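RNA-dependent RNA Polymerase (Bombyx mori cytoplasmic polyhedrosis virus, PDB 6TZ0) catalyses RNA-templated RNA synthesis, transcribing the double-stranded viral genome into plus strands and probably also making the complementary minus strands. Local coordinates at residues P369-S374 and H378-Q383; P463-K468 and R496-F501; N586-E591 and R595-K600. All blocks are in the same frame, centred on the assembly; numbering follows the deposited sequence.

In the fold
Interactions 1 and 3 are two hairpins of one four-stranded antiparallel sheet in the central polymerase region. Strands 370-375 and 585-591 are neighbours at its middle, and strands 380-384 and 598-602 form its edges within the chain. The centres of interactions 1 and 3 lie about 12 Å apart, and backbone bonding between Ser-374 and Phe-590 joins them. Interaction 1 is partly buried and built on two beta bulges, whereas interaction 3 is a surface contact with regular pairing, a carboxylate-hydroxyl bond and a salt bridge. Interaction 2, whose centre lies about 22 Å from that of interaction 1, is buried helix packing without hydrogen bonds across it. Helix 604-614 touches side chains of both interactions 1 and 2.

Interaction 1 of 3, residues P369-S374 and H378-Q383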
loop_
_atom_site.group_PDB
_atom_site.type_symbol
_atom_site.label_atom_id
_atom_site.label_comp_id
_atom_site.label_asym_id
_atom_site.label_seq_id
_atom_site.Cartn_x
_atom_site.Cartn_y
_atom_site.Cartn_z
ATOM N N PRO A 369 7.622 -4.285 27.313
ATOM C CA PRO A 369 6.716 -4.837 28.318
ATOM C C PRO A 369 7.334 -6.035 29.015
ATOM O O PRO A 369 8.155 -6.757 28.453
ATOM C CB PRO A 369 5.499 -5.259 27.491
ATOM C CG PRO A 369 6.050 -5.567 26.177
ATOM C CD PRO A 369 7.165 -4.601 25.950
ATOM N N ALA A 370 6.935 -6.234 30.264
ATOM C CA ALA A 370 7.376 -7.411 30.994
ATOM C C ALA A 370 6.722 -8.657 30.416
ATOM O O ALA A 370 5.502 -8.729 30.279
ATOM C CB ALA A 370 7.042 -7.272 32.473
ATOM N N VAL A 371 7.544 -9.634 30.058
ATOM C CA VAL A 371 7.078 -10.862 29.428
ATOM C C VAL A 371 6.544 -11.783 30.511
ATOM O O VAL A 371 7.283 -12.172 31.413
ATOM C CB VAL A 371 8.206 -11.537 28.637
ATOM C CG1 VAL A 371 7.785 -12.902 28.155
ATOM C CG2 VAL A 371 8.584 -10.683 27.467
ATOM N N LEU A 372 5.264 -12.139 30.421
ATOM C CA LEU A 372 4.621 -12.950 31.447
ATOM C C LEU A 372 4.607 -14.432 31.102
ATOM O O LEU A 372 4.808 -15.270 31.984
ATOM C CB LEU A 372 3.187 -12.472 31.668
ATOM C CG LEU A 372 2.997 -11.064 32.220
ATOM C CD1 LEU A 372 1.530 -10.717 32.224
ATOM C CD2 LEU A 372 3.574 -10.946 33.606
ATOM N N MET A 373 4.348 -14.773 29.845
ATOM C CA MET A 373 4.341 -16.152 29.382
ATOM C C MET A 373 5.237 -16.242 28.157
ATOM O O MET A 373 5.291 -15.309 27.355
ATOM C CB MET A 373 2.921 -16.618 29.050
ATOM C CG MET A 373 2.804 -18.082 28.749
ATOM S SD MET A 373 1.179 -18.646 28.241
ATOM C CE MET A 373 0.305 -18.545 29.793
ATOM N N SER A 374 5.943 -17.359 28.011
ATOM C CA SER A 374 7.018 -17.414 27.038
ATOM C C SER A 374 7.158 -18.807 26.445
ATOM O O SER A 374 6.997 -19.814 27.131
ATOM C CB SER A 374 8.334 -16.995 27.686
ATOM O OG SER A 374 9.385 -17.077 26.767
ATOM N N HIS A 378 12.082 -18.996 24.246
ATOM C CA HIS A 378 12.027 -17.761 25.033
ATOM C C HIS A 378 11.395 -16.607 24.264
ATOM O O HIS A 378 11.672 -15.441 24.532
ATOM C CB HIS A 378 13.395 -17.373 25.589
ATOM C CG HIS A 378 13.963 -18.390 26.524
ATOM N ND1 HIS A 378 14.789 -19.406 26.101
ATOM C CD2 HIS A 378 13.799 -18.569 27.854
ATOM C CE1 HIS A 378 15.127 -20.155 27.134
ATOM N NE2 HIS A 378 14.537 -19.669 28.209
ATOM N N GLU A 379 10.502 -16.924 23.339
ATOM C CA GLU A 379 9.751 -15.934 22.589
ATOM C C GLU A 379 8.428 -15.648 23.289
ATOM O O GLU A 379 7.819 -16.534 23.888
ATOM C CB GLU A 379 9.511 -16.441 21.171
ATOM C CG GLU A 379 10.797 -16.671 20.404
ATOM C CD GLU A 379 10.574 -17.370 19.084
ATOM O OE1 GLU A 379 9.435 -17.796 18.812
ATOM O OE2 GLU A 379 11.546 -17.503 18.313
ATOM N N SER A 380 7.984 -14.398 23.210
ATOM C CA SER A 380 6.887 -13.932 24.045
ATOM C C SER A 380 5.536 -14.391 23.517
ATOM O O SER A 380 5.249 -14.277 22.323
ATOM C CB SER A 380 6.915 -12.410 24.142
ATOM O OG SER A 380 5.834 -11.928 24.913
ATOM N N LEU A 381 4.708 -14.900 24.424
ATOM C CA LEU A 381 3.315 -15.230 24.167
ATOM C C LEU A 381 2.339 -14.332 24.908
ATOM O O LEU A 381 1.195 -14.199 24.476
ATOM C CB LEU A 381 3.042 -16.687 24.549
ATOM C CG LEU A 381 3.581 -17.779 23.634
ATOM C CD1 LEU A 381 3.493 -19.103 24.289
ATOM C CD2 LEU A 381 2.743 -17.827 22.401
ATOM N N LYS A 382 2.771 -13.697 25.992
ATOM C CA LYS A 382 1.917 -12.850 26.803
ATOM C C LYS A 382 2.795 -11.842 27.522
ATOM O O LYS A 382 3.834 -12.204 28.071
ATOM C CB LYS A 382 1.125 -13.679 27.808
ATOM C CG LYS A 382 0.057 -12.933 28.548
ATOM C CD LYS A 382 -0.618 -13.860 29.523
ATOM C CE LYS A 382 -1.410 -14.925 28.793
ATOM N NZ LYS A 382 -2.572 -14.344 28.072
ATOM N N GLN A 383 2.365 -10.586 27.535
ATOM C CA GLN A 383 3.214 -9.522 28.048
ATOM C C GLN A 383 2.363 -8.339 28.483
ATOM O O GLN A 383 1.214 -8.189 28.067
ATOM C CB GLN A 383 4.253 -9.127 27.001
ATOM C CG GLN A 383 3.645 -8.823 25.667
ATOM C CD GLN A 383 4.680 -8.601 24.606
ATOM O OE1 GLN A 383 5.873 -8.663 24.873
ATOM N NE2 GLN A 383 4.234 -8.338 23.389
#
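The flat carbonyl groups of Lys-382 and Met-373 each meet two N-H groups of the opposite strand on one face. Leu-372 N, at 2.8 Å, and Met-373 N, at 3.2 Å, both come to Lys-382 O, tilted out of its plane in the same direction. In return Leu-381 N, 3.0 Å away, and a longer Lys-382 N bond both fall on Met-373 O from above its plane, well off the lone pairs. Two residues facing one make each of two classic beta bulges in this beta hairpin, and the shared acceptors are their mark: Leu-372 and Met-373 face Lys-382, and Leu-381 and Lys-382 face Met-373. The pairing therefore slips by one residue between Val-371/Gln-383 and Met-373/Lys-382, and again before Ser-374/Ser-380.

The amide of Gln-383 lies beside the ring of Pro-369, whose CG is 3.4 Å from Gln-383 OE1. With chi1 at 52°, CG of Gln-383 sits between the backbone N and the carbonyl carbon, and the extended chain beyond it carries the amide past the proline. Ser-380 OG gives the same OE1 a weak hydrogen bond, while NE2 makes another weak one to Asp-561. Ser-380 OG also rests against both methyls of Val-371, the nearer being CG1 at 3.9 Å.

At the far end the His-378 ring meets the nearly parallel ring of Phe-590, and Arg-508 of the neighbouring chain, Viral structural protein 4, packs on His-378. The indole of Trp-606 donates to Leu-381 O, tying the hairpin to helix 604-614. On the face that holds Met-373 and Lys-382 the two aliphatic chains cross at a slant. Met-373 CB is 3.7 Å from Lys-382 CB, and beyond the bend at chi3 of each chain Met-373 CE lies 4.1 Å from Lys-382 CE.

Interaction 2 of 3, residues P463-K468 and R496-F501; sequences PERIFK and RLFLSF
Ile-466 and Arg-465 of helix 464-469 pack on Leu-499 and Phe-498 of the weakly bonded helix 494-499 in a small, buried side-chain contact inside the central polymerase region. The backbones stay well apart, with the nearest CA atoms, those of Ile-466 and Arg-496, separated by 7.5 Å.

Ile-466 touches with two branches. Its CG2 methyl enters the fork of Leu-499, 3.7 Å from CD2 and 3.8 Å from CD1. The other branch, with CG1 turned beside the backbone N (chi1 -54°), brings CD1 to 4.2 Å from Phe-498 CD2. Leu-611 of helix 604-614 adds to the apolar surroundings of Ile-466.

Arg-465 reaches the aromatic side of the contact. Its NH1 stands over one face of the Phe-498 ring, displaced toward the rim, and the guanidinium plane is turned 63° from that of the ring. The 5.1 Å from Arg-465 CZ to the ring centroid makes any cation-pi attraction weak. Phe-579 stacks on the same phenyl ring and Trp-417 meets it edge-to-face.

The guanidinium is held mainly elsewhere, by a salt bridge from NH2 to Asp-495 and by bonds from NE and NH1 to the carbonyls of Glu-459 and Tyr-460. Cohesion between the two segments thus rests chiefly on van der Waals contact, while the buried charge of Arg-465 is met by neighbouring carboxylate and carbonyl oxygens.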
loop_
_atom_site.group_PDB
_atom_site.type_symbol
_atom_site.label_atom_id
_atom_site.label_comp_id
_atom_site.label_asym_id
_atom_site.label_seq_id
_atom_site.Cartn_x
_atom_site.Cartn_y
_atom_site.Cartn_z
ATOM N N PRO A 463 4.476 -26.119 7.308
ATOM C CA PRO A 463 5.080 -25.084 8.162
ATOM C C PRO A 463 6.418 -24.555 7.664
ATOM O O PRO A 463 6.819 -23.465 8.083
ATOM C CB PRO A 463 5.237 -25.795 9.511
ATOM C CG PRO A 463 4.288 -26.927 9.458
ATOM C CD PRO A 463 4.271 -27.377 8.043
ATOM N N GLU A 464 7.117 -25.272 6.786
ATOM C CA GLU A 464 8.416 -24.812 6.311
ATOM C C GLU A 464 8.317 -23.676 5.305
ATOM O O GLU A 464 9.340 -23.055 5.001
ATOM C CB GLU A 464 9.189 -25.978 5.700
ATOM C CG GLU A 464 9.636 -26.999 6.728
ATOM C CD GLU A 464 10.703 -26.453 7.664
ATOM O OE1 GLU A 464 11.539 -25.645 7.209
ATOM O OE2 GLU A 464 10.699 -26.822 8.857
ATOM N N ARG A 465 7.116 -23.398 4.800
ATOM C CA ARG A 465 6.882 -22.278 3.898
ATOM C C ARG A 465 7.221 -20.938 4.549
ATOM O O ARG A 465 7.811 -20.057 3.908
ATOM C CB ARG A 465 5.426 -22.328 3.443
ATOM C CG ARG A 465 4.985 -21.182 2.603
ATOM C CD ARG A 465 3.646 -21.453 1.963
ATOM N NE ARG A 465 2.547 -21.668 2.899
ATOM C CZ ARG A 465 1.775 -20.706 3.392
ATOM N NH1 ARG A 465 0.788 -21.012 4.217
ATOM N NH2 ARG A 465 1.983 -19.441 3.058
ATOM N N ILE A 466 6.915 -20.796 5.838
ATOM C CA ILE A 466 7.159 -19.547 6.553
ATOM C C ILE A 466 8.657 -19.313 6.734
ATOM O O ILE A 466 9.170 -18.204 6.514
ATOM C CB ILE A 466 6.429 -19.583 7.905
ATOM C CG1 ILE A 466 4.941 -19.894 7.705
ATOM C CG2 ILE A 466 6.625 -18.292 8.644
ATOM C CD1 ILE A 466 4.197 -18.896 6.860
ATOM N N PHE A 467 9.388 -20.363 7.111
ATOM C CA PHE A 467 10.824 -20.218 7.290
ATOM C C PHE A 467 11.530 -20.054 5.956
ATOM O O PHE A 467 12.571 -19.402 5.888
ATOM C CB PHE A 467 11.399 -21.416 8.038
ATOM C CG PHE A 467 10.708 -21.707 9.329
ATOM C CD1 PHE A 467 10.707 -20.786 10.354
ATOM C CD2 PHE A 467 10.123 -22.941 9.540
ATOM C CE1 PHE A 467 10.081 -21.064 11.547
ATOM C CE2 PHE A 467 9.503 -23.229 10.730
ATOM C CZ PHE A 467 9.485 -22.291 11.735
ATOM N N LYS A 468 10.975 -20.632 4.891
ATOM C CA LYS A 468 11.498 -20.377 3.555
ATOM C C LYS A 468 11.308 -18.917 3.161
ATOM O O LYS A 468 12.175 -18.324 2.510
ATOM C CB LYS A 468 10.813 -21.304 2.554
ATOM C CG LYS A 468 11.327 -21.196 1.142
ATOM C CD LYS A 468 10.660 -22.216 0.243
ATOM C CE LYS A 468 9.219 -21.831 -0.032
ATOM N NZ LYS A 468 8.581 -22.741 -1.024
ATOM N N ARG A 496 5.361 -13.644 3.593
ATOM C CA ARG A 496 5.512 -12.497 4.480
ATOM C C ARG A 496 4.236 -11.677 4.550
ATOM O O ARG A 496 3.957 -11.065 5.583
ATOM C CB ARG A 496 6.660 -11.601 4.034
ATOM C CG ARG A 496 8.034 -12.132 4.296
ATOM C CD ARG A 496 9.029 -11.076 3.875
ATOM N NE ARG A 496 10.419 -11.490 4.005
ATOM C CZ ARG A 496 11.145 -11.310 5.100
ATOM N NH1 ARG A 496 10.609 -10.736 6.167
ATOM N NH2 ARG A 496 12.408 -11.707 5.128
ATOM N N LEU A 497 3.459 -11.650 3.468
ATOM C CA LEU A 497 2.148 -11.020 3.525
ATOM C C LEU A 497 1.195 -11.841 4.377
ATOM O O LEU A 497 0.293 -11.297 5.018
ATOM C CB LEU A 497 1.603 -10.842 2.110
ATOM C CG LEU A 497 0.359 -9.977 1.941
ATOM C CD1 LEU A 497 0.671 -8.554 2.325
ATOM C CD2 LEU A 497 -0.174 -10.046 0.532
ATOM N N PHE A 498 1.390 -13.158 4.402
ATOM C CA PHE A 498 0.543 -14.036 5.192
ATOM C C PHE A 498 0.844 -13.923 6.676
ATOM O O PHE A 498 -0.054 -14.117 7.499
ATOM C CB PHE A 498 0.726 -15.474 4.715
ATOM C CG PHE A 498 -0.155 -16.463 5.406
ATOM C CD1 PHE A 498 -1.488 -16.573 5.065
ATOM C CD2 PHE A 498 0.353 -17.288 6.396
ATOM C CE1 PHE A 498 -2.301 -17.484 5.690
ATOM C CE2 PHE A 498 -0.458 -18.199 7.028
ATOM C CZ PHE A 498 -1.785 -18.296 6.673
ATOM N N LEU A 499 2.094 -13.630 7.041
ATOM C CA LEU A 499 2.423 -13.469 8.455
ATOM C C LEU A 499 1.789 -12.220 9.049
ATOM O O LEU A 499 1.473 -12.188 10.242
ATOM C CB LEU A 499 3.933 -13.431 8.659
ATOM C CG LEU A 499 4.644 -14.769 8.547
ATOM C CD1 LEU A 499 6.136 -14.564 8.707
ATOM C CD2 LEU A 499 4.100 -15.706 9.608
ATOM N N SER A 500 1.595 -11.187 8.244
ATOM C CA SER A 500 0.974 -9.968 8.730
ATOM C C SER A 500 -0.536 -9.955 8.560
ATOM O O SER A 500 -1.144 -8.890 8.689
ATOM C CB SER A 500 1.580 -8.765 8.014
ATOM O OG SER A 500 1.289 -8.804 6.631
ATOM N N PHE A 501 -1.158 -11.098 8.283
ATOM C CA PHE A 501 -2.577 -11.078 7.961
ATOM C C PHE A 501 -3.442 -11.174 9.211
ATOM O O PHE A 501 -4.465 -10.490 9.315
ATOM C CB PHE A 501 -2.912 -12.193 6.981
ATOM C CG PHE A 501 -4.327 -12.166 6.513
ATOM C CD1 PHE A 501 -4.762 -11.159 5.672
ATOM C CD2 PHE A 501 -5.218 -13.151 6.895
ATOM C CE1 PHE A 501 -6.062 -11.125 5.236
ATOM C CE2 PHE A 501 -6.516 -13.118 6.463
ATOM C CZ PHE A 501 -6.939 -12.106 5.631
#

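Interaction 3 of 3, residues N586-E591 and R595-K600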
loop_
_atom_site.group_PDB
_atom_site.type_symbol
_atom_site.label_atom_id
_atom_site.label_comp_id
_atom_site.label_asym_id
_atom_site.label_seq_id
_atom_site.Cartn_x
_atom_site.Cartn_y
_atom_site.Cartn_z
ATOM N N ASN A 586 -1.537 -28.536 22.624
ATOM C CA ASN A 586 -0.823 -28.278 23.864
ATOM C C ASN A 586 0.649 -28.044 23.574
ATOM O O ASN A 586 1.252 -28.705 22.728
ATOM C CB ASN A 586 -0.966 -29.439 24.843
ATOM C CG ASN A 586 -2.357 -29.566 25.396
ATOM O OD1 ASN A 586 -3.015 -28.575 25.685
ATOM N ND2 ASN A 586 -2.815 -30.797 25.554
ATOM N N MET A 587 1.234 -27.113 24.313
ATOM C CA MET A 587 2.525 -26.551 23.957
ATOM C C MET A 587 3.309 -26.299 25.232
ATOM O O MET A 587 2.756 -25.768 26.196
ATOM C CB MET A 587 2.300 -25.264 23.162
ATOM C CG MET A 587 3.510 -24.538 22.645
ATOM S SD MET A 587 2.916 -23.158 21.651
ATOM C CE MET A 587 4.423 -22.258 21.342
ATOM N N GLU A 588 4.572 -26.715 25.253
ATOM C CA GLU A 588 5.423 -26.467 26.409
ATOM C C GLU A 588 5.761 -24.987 26.480
ATOM O O GLU A 588 6.042 -24.351 25.462
ATOM C CB GLU A 588 6.694 -27.307 26.320
ATOM C CG GLU A 588 7.581 -27.227 27.537
ATOM C CD GLU A 588 8.828 -28.063 27.395
ATOM O OE1 GLU A 588 8.989 -28.714 26.343
ATOM O OE2 GLU A 588 9.657 -28.061 28.330
ATOM N N VAL A 589 5.727 -24.424 27.685
ATOM C CA VAL A 589 5.662 -22.978 27.820
ATOM C C VAL A 589 6.343 -22.570 29.121
ATOM O O VAL A 589 6.448 -23.362 30.059
ATOM C CB VAL A 589 4.180 -22.532 27.741
ATOM C CG1 VAL A 589 3.436 -22.751 29.041
ATOM C CG2 VAL A 589 4.048 -21.150 27.277
ATOM N N PHE A 590 6.844 -21.340 29.164
ATOM C CA PHE A 590 7.441 -20.785 30.369
ATOM C C PHE A 590 6.566 -19.679 30.938
ATOM O O PHE A 590 5.818 -19.020 30.214
ATOM C CB PHE A 590 8.838 -20.222 30.120
ATOM C CG PHE A 590 9.866 -21.263 29.834
ATOM C CD1 PHE A 590 10.259 -22.145 30.818
ATOM C CD2 PHE A 590 10.481 -21.327 28.601
ATOM C CE1 PHE A 590 11.212 -23.098 30.570
ATOM C CE2 PHE A 590 11.446 -22.274 28.347
ATOM C CZ PHE A 590 11.806 -23.164 29.330
ATOM N N GLU A 591 6.665 -19.485 32.249
ATOM C CA GLU A 591 5.918 -18.447 32.941
ATOM C C GLU A 591 6.803 -17.788 33.984
ATOM O O GLU A 591 7.688 -18.425 34.557
ATOM C CB GLU A 591 4.659 -18.998 33.615
ATOM C CG GLU A 591 3.576 -19.423 32.650
ATOM C CD GLU A 591 2.353 -19.945 33.346
ATOM O OE1 GLU A 591 2.378 -20.059 34.588
ATOM O OE2 GLU A 591 1.366 -20.251 32.651
ATOM N N ARG A 595 9.610 -21.875 37.910
ATOM C CA ARG A 595 10.949 -22.285 37.517
ATOM C C ARG A 595 10.942 -23.355 36.428
ATOM O O ARG A 595 11.784 -23.318 35.525
ATOM C CB ARG A 595 11.719 -22.765 38.751
ATOM C CG ARG A 595 13.110 -23.245 38.451
ATOM C CD ARG A 595 13.932 -23.567 39.681
ATOM N NE ARG A 595 15.136 -24.301 39.300
ATOM C CZ ARG A 595 16.245 -23.741 38.828
ATOM N NH1 ARG A 595 16.325 -22.426 38.669
ATOM N NH2 ARG A 595 17.282 -24.499 38.506
ATOM N N GLN A 596 9.989 -24.282 36.465
ATOM C CA GLN A 596 9.878 -25.321 35.454
ATOM C C GLN A 596 8.988 -24.854 34.305
ATOM O O GLN A 596 8.447 -23.748 34.312
ATOM C CB GLN A 596 9.343 -26.607 36.075
ATOM C CG GLN A 596 10.254 -27.201 37.128
ATOM C CD GLN A 596 11.579 -27.644 36.553
ATOM O OE1 GLN A 596 11.638 -28.181 35.447
ATOM N NE2 GLN A 596 12.656 -27.415 37.296
ATOM N N SER A 597 8.836 -25.707 33.298
ATOM C CA SER A 597 8.039 -25.387 32.125
ATOM C C SER A 597 6.641 -25.969 32.271
ATOM O O SER A 597 6.472 -27.100 32.729
ATOM C CB SER A 597 8.693 -25.917 30.850
ATOM O OG SER A 597 8.676 -27.328 30.819
ATOM N N GLN A 598 5.643 -25.189 31.878
ATOM C CA GLN A 598 4.249 -25.561 32.010
ATOM C C GLN A 598 3.729 -26.022 30.653
ATOM O O GLN A 598 4.414 -25.930 29.636
ATOM C CB GLN A 598 3.439 -24.377 32.536
ATOM C CG GLN A 598 3.967 -23.755 33.823
ATOM C CD GLN A 598 3.918 -24.688 35.004
ATOM O OE1 GLN A 598 4.947 -25.155 35.482
ATOM N NE2 GLN A 598 2.719 -24.960 35.492
ATOM N N VAL A 599 2.500 -26.525 30.628
ATOM C CA VAL A 599 1.855 -26.937 29.387
ATOM C C VAL A 599 0.538 -26.190 29.274
ATOM O O VAL A 599 -0.323 -26.312 30.150
ATOM C CB VAL A 599 1.630 -28.456 29.318
ATOM C CG1 VAL A 599 0.800 -28.805 28.116
ATOM C CG2 VAL A 599 2.956 -29.187 29.248
ATOM N N LYS A 600 0.387 -25.404 28.216
ATOM C CA LYS A 600 -0.838 -24.669 27.962
ATOM C C LYS A 600 -1.380 -25.023 26.590
ATOM O O LYS A 600 -0.643 -25.452 25.702
ATOM C CB LYS A 600 -0.633 -23.155 28.057
ATOM C CG LYS A 600 -0.264 -22.675 29.442
ATOM C CD LYS A 600 -1.405 -22.884 30.412
ATOM C CE LYS A 600 -1.096 -22.273 31.761
ATOM N NZ LYS A 600 -0.040 -23.024 32.484
#
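Strands 586-591 and 598-600 form an antiparallel beta hairpin; the axes of these short segments approach to 4.6 Å, with their N-to-C directions 130° apart, a marked twist. Met-587/Lys-600 and Val-589/Gln-598 are hydrogen-bonded pairs, and Glu-588/Val-599 between them is a non-hydrogen-bonded pair. Each bonded pair closes a ring of two bonds: Met-587 N to Lys-600 O at 2.9 Å with its return, and Val-589 N to Gln-598 O with Gln-598 N to Val-589 O. CA-H groups of Asn-586, Glu-588 and Val-599 add contacts to carbonyl oxygens of the facing strand.

On the face of Glu-588 and Val-599, the extended glutamate chain takes its carboxylate to the hydroxyl of Ser-597, which donates to OE2 at 2.8 Å on its anti side, 19° out of the carboxylate plane. The serine hydroxyl is placed for this by a chi1 of 68°, between its own backbone N and carbonyl carbon. Farther along, Ser-597 CB lies 3.8 Å from CE1 of the Phe-590 ring, and Gln-596 O sits at the edge of that ring.

On the face of Val-589, Gln-598 and Lys-600, Val-589 CG1 packs against the aliphatic parts of both polar side chains, 3.7 Å from Lys-600 CG and 3.9 Å from Gln-598 CB. Met-373 of the adjoining strand 370-375 packs on Val-589 as well.

Viral structural protein 4, the neighbouring chain, reaches this surface hairpin: its Trp-187 packs on Glu-588, and its Glu-266 carbonyl accepts from Arg-595. Glu-591 has two lysine partners, Lys-594 at OE1 and Lys-600 at OE2. The Lys-600 chain, bent at chi2 and chi4, crosses the glutamate at about a right angle, and its NZ meets OE2 at 3.1 Å from above the carboxylate plane.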